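Local coordinates for protein golgin subfamily A member 4 (Homo sapiens, PDB 1UPT) that works in vesicle trafficking at the Golgi, including endosome-to-Golgi transport, and binds small GTPases through its C-terminal GRIP domain, at residues T23-K28 against I44-D49. Numbering follows the deposited sequence.
Sequences TKTMAK and ILERED
The carboxylate of E48 meets T23 at its syn side and K24 over one face. The hydroxyl OG1 of T23 donates a hydrogen bond to E48 OE2 at 2.8 Å, arriving 21° out of the carboxylate plane. On that same side, nearer the face than the edge, K24 N lies 3.4 Å from E48 OE2, too poorly angled for a bond; the start of helix 23-33 would nonetheless probably favour the negative charge. T23 OG1 gets there by standing between its backbone N and carbonyl carbon (chi1 54°), and a bend at chi2 turns the E48 carboxylate to meet it. The second flat group, the carboxylate of D49, is approached by the end of K24: K24 NZ donates a salt-bridging hydrogen bond of 3.1 Å to D49 OD1, which accepts it on its syn lone pair. Beyond these polar pairs the interface turns apolar. L45 CD2 rests against both A27 CB and K28 CG, 3.9 Å from each, with the K28 chain crossing the leucine at about a right angle, while A27 CB also rests against E48 CG. K28 NZ makes a salt bridge with an acidic side chain of another protein, and M18 of the second subunit packs on A27 and I44. With segment axes 10.0 Å apart at 177°, this is an antiparallel helical hairpin, joining the last two of the three helices of the GRIP domain.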
# COMPACT_ATOMS: atom_id res chain seq x y z
N THR B 23 6.19 -1.43 12.66
CA THR B 23 6.54 -1.44 11.25
C THR B 23 6.70 -2.82 10.67
O THR B 23 6.27 -3.02 9.55
CB THR B 23 7.78 -0.56 10.94
OG1 THR B 23 8.89 -0.94 11.77
CG2 THR B 23 7.49 0.92 11.27
N LYS B 24 7.26 -3.77 11.42
CA LYS B 24 7.39 -5.13 10.92
C LYS B 24 6.06 -5.78 10.60
O LYS B 24 5.88 -6.36 9.52
CB LYS B 24 8.13 -6.06 11.89
CG LYS B 24 8.85 -7.22 11.13
CD LYS B 24 8.91 -8.51 11.90
CE LYS B 24 9.54 -9.63 11.02
NZ LYS B 24 10.28 -10.65 11.82
N THR B 25 5.14 -5.67 11.54
CA THR B 25 3.82 -6.22 11.36
C THR B 25 3.13 -5.59 10.16
O THR B 25 2.61 -6.29 9.31
CB THR B 25 2.99 -6.06 12.61
OG1 THR B 25 3.64 -6.74 13.70
CG2 THR B 25 1.64 -6.78 12.43
N MSE B 26 3.17 -4.26 10.12
CA MSE B 26 2.59 -3.51 9.00
C MSE B 26 3.24 -3.89 7.67
O MSE B 26 2.54 -3.97 6.66
CB MSE B 26 2.69 -2.00 9.22
CG MSE B 26 1.94 -1.38 10.43
SE MSE B 26 0.02 -1.86 10.60
CE MSE B 26 0.08 -3.54 11.61
N ALA B 27 4.55 -4.14 7.65
CA ALA B 27 5.21 -4.51 6.39
C ALA B 27 4.71 -5.87 5.93
O ALA B 27 4.48 -6.08 4.73
CB ALA B 27 6.71 -4.57 6.53
N LYS B 28 4.53 -6.80 6.87
CA LYS B 28 3.89 -8.07 6.52
C LYS B 28 2.47 -7.88 5.94
O LYS B 28 2.09 -8.49 4.94
CB LYS B 28 3.80 -8.99 7.72
CG LYS B 28 5.14 -9.49 8.18
CD LYS B 28 5.09 -10.12 9.56
CE LYS B 28 4.64 -11.54 9.51
NZ LYS B 28 4.90 -12.15 10.87
N ILE B 44 12.24 -7.21 1.80
CA ILE B 44 11.63 -6.13 2.59
C ILE B 44 11.65 -6.48 4.07
O ILE B 44 12.07 -5.67 4.88
CB ILE B 44 10.18 -5.86 2.09
CG1 ILE B 44 10.20 -5.16 0.73
CG2 ILE B 44 9.37 -5.01 3.09
CD1 ILE B 44 8.92 -5.20 -0.00
N LEU B 45 11.27 -7.72 4.39
CA LEU B 45 11.26 -8.15 5.78
C LEU B 45 12.67 -8.30 6.35
O LEU B 45 12.88 -7.96 7.51
CB LEU B 45 10.43 -9.43 5.95
CG LEU B 45 8.94 -9.35 5.57
CD1 LEU B 45 8.24 -10.66 5.98
CD2 LEU B 45 8.27 -8.15 6.19
N GLU B 46 13.63 -8.74 5.54
CA GLU B 46 15.04 -8.84 5.97
C GLU B 46 15.50 -7.44 6.35
O GLU B 46 16.16 -7.24 7.35
CB GLU B 46 15.96 -9.39 4.85
CG GLU B 46 15.85 -10.90 4.53
CD GLU B 46 16.36 -11.28 3.11
OE1 GLU B 46 17.55 -10.94 2.77
OE2 GLU B 46 15.58 -11.92 2.31
N ARG B 47 15.09 -6.46 5.56
CA ARG B 47 15.49 -5.08 5.81
C ARG B 47 14.90 -4.49 7.07
O ARG B 47 15.58 -3.77 7.78
CB ARG B 47 15.12 -4.20 4.61
CG ARG B 47 16.19 -3.22 4.27
CD ARG B 47 17.11 -3.64 3.14
NE ARG B 47 17.24 -2.56 2.19
CZ ARG B 47 17.87 -2.62 1.02
NH1 ARG B 47 18.48 -3.72 0.59
NH2 ARG B 47 17.89 -1.53 0.28
N GLU B 48 13.63 -4.77 7.35
CA GLU B 48 13.02 -4.42 8.63
C GLU B 48 13.78 -5.04 9.81
O GLU B 48 14.08 -4.37 10.79
CB GLU B 48 11.56 -4.92 8.69
CG GLU B 48 10.51 -4.01 8.08
CD GLU B 48 10.28 -2.74 8.88
OE1 GLU B 48 10.15 -1.66 8.25
OE2 GLU B 48 10.24 -2.82 10.13
N ASP B 49 14.08 -6.33 9.69
CA ASP B 49 14.79 -7.09 10.73
C ASP B 49 16.18 -6.52 10.99
O ASP B 49 16.66 -6.57 12.10
CB ASP B 49 14.95 -8.57 10.35
CG ASP B 49 13.64 -9.34 10.43
OD1 ASP B 49 12.73 -8.94 11.19
OD2 ASP B 49 13.44 -10.38 9.76